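Local coordinates for protein-L-isoaspartate O-methyltransferase beta-aspartate methyltransferase (Plasmodium falciparum, PDB 2PBF) that probably methylates L-isoaspartyl residues of damaged proteins, using S-adenosyl-L-methionine as the methyl donor, as a first step in their repair, at residues E177-V180 / D181-A184. Numbering follows the deposited sequence.
Sequences EILV and DLLA
The carboxylates of E177 and D181, one helical turn apart, meet with their planes almost perpendicular, 86° from each other. OE2 of E177 stands 3.8 Å from OD1 of D181, a pairing of like charges that K157 probably eases through its salt bridge to OD2 of D181. The E177 carbonyl O sits over one face of the D181 carboxylate, 3.4 Å from CG of D181, and the CG1 methyl of V180 stands obliquely above OD1 on that same face. E177 brings its acid back toward D181 by a bend at chi2 (48°), after CG has left opposite the backbone N.

The same E177 O accepts a hydrogen bond from N of D181 at 2.8 Å, the donor lying in the carbonyl plane. One residue on, N of L182 donates to O of I178 over 2.7 Å, and more weakly to O of L179. I178 and L182 run side by side in the same direction, CG1 of I178 resting 3.9 Å from CG of L182. A weak bond from L183 N to V180 O (3.5 Å) follows as the chain enters strand 183-184; K206 NZ hydrogen-bonds to both V180 O and L183 O there.

In this Rossmann-like methyltransferase fold the short helix packs against the central sheet: L182 and L183 touch I166 of strand 163-168, and L179 reaches V168 as well as L189 and I191 of strand 187-195.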
# COMPACT_ATOMS: atom_id res chain seq x y z
N GLU A 177 -8.20 -5.10 -15.06
CA GLU A 177 -9.56 -5.55 -14.79
C GLU A 177 -9.66 -6.51 -13.58
O GLU A 177 -10.66 -6.48 -12.86
CB GLU A 177 -10.17 -6.15 -16.07
CG GLU A 177 -11.69 -6.31 -16.08
CD GLU A 177 -12.46 -5.07 -15.62
OE1 GLU A 177 -11.94 -3.93 -15.76
OE2 GLU A 177 -13.60 -5.24 -15.11
N ILE A 178 -8.62 -7.31 -13.37
CA ILE A 178 -8.49 -8.08 -12.12
C ILE A 178 -8.68 -7.24 -10.86
O ILE A 178 -9.41 -7.64 -9.94
CB ILE A 178 -7.14 -8.85 -12.01
CG1 ILE A 178 -7.10 -9.59 -10.68
CG2 ILE A 178 -5.92 -7.93 -12.17
CD1 ILE A 178 -6.12 -10.71 -10.62
N LEU A 179 -8.03 -6.07 -10.81
CA LEU A 179 -8.17 -5.22 -9.64
C LEU A 179 -9.61 -4.78 -9.50
O LEU A 179 -10.14 -4.73 -8.40
CB LEU A 179 -7.15 -4.06 -9.64
CG LEU A 179 -5.67 -4.50 -9.63
CD1 LEU A 179 -4.70 -3.35 -9.79
CD2 LEU A 179 -5.31 -5.27 -8.39
N VAL A 180 -10.28 -4.51 -10.63
CA VAL A 180 -11.72 -4.23 -10.63
C VAL A 180 -12.54 -5.42 -10.11
O VAL A 180 -13.54 -5.25 -9.42
CB VAL A 180 -12.24 -3.75 -12.03
CG1 VAL A 180 -13.77 -3.80 -12.13
CG2 VAL A 180 -11.74 -2.36 -12.31
N ASP A 181 -12.11 -6.63 -10.46
CA ASP A 181 -12.84 -7.83 -10.01
C ASP A 181 -12.55 -8.20 -8.57
O ASP A 181 -13.35 -8.87 -7.93
CB ASP A 181 -12.54 -9.01 -10.94
CG ASP A 181 -13.12 -8.82 -12.33
OD1 ASP A 181 -13.99 -7.93 -12.50
OD2 ASP A 181 -12.69 -9.53 -13.24
N LEU A 182 -11.41 -7.78 -8.06
CA LEU A 182 -11.00 -8.09 -6.70
C LEU A 182 -11.68 -7.16 -5.73
O LEU A 182 -11.66 -7.38 -4.54
CB LEU A 182 -9.47 -8.03 -6.57
CG LEU A 182 -8.65 -9.20 -7.14
CD1 LEU A 182 -7.19 -9.00 -6.81
CD2 LEU A 182 -9.11 -10.57 -6.63
N LEU A 183 -12.32 -6.13 -6.26
CA LEU A 183 -12.88 -5.05 -5.48
C LEU A 183 -14.27 -5.40 -4.92
O LEU A 183 -15.16 -5.80 -5.67
CB LEU A 183 -12.92 -3.79 -6.35
CG LEU A 183 -13.18 -2.42 -5.74
CD1 LEU A 183 -12.13 -2.09 -4.67
CD2 LEU A 183 -13.20 -1.37 -6.84
N ALA A 184 -14.44 -5.21 -3.61
CA ALA A 184 -15.73 -5.42 -2.95
C ALA A 184 -16.70 -4.24 -3.13
O ALA A 184 -16.30 -3.10 -3.42
CB ALA A 184 -15.53 -5.71 -1.44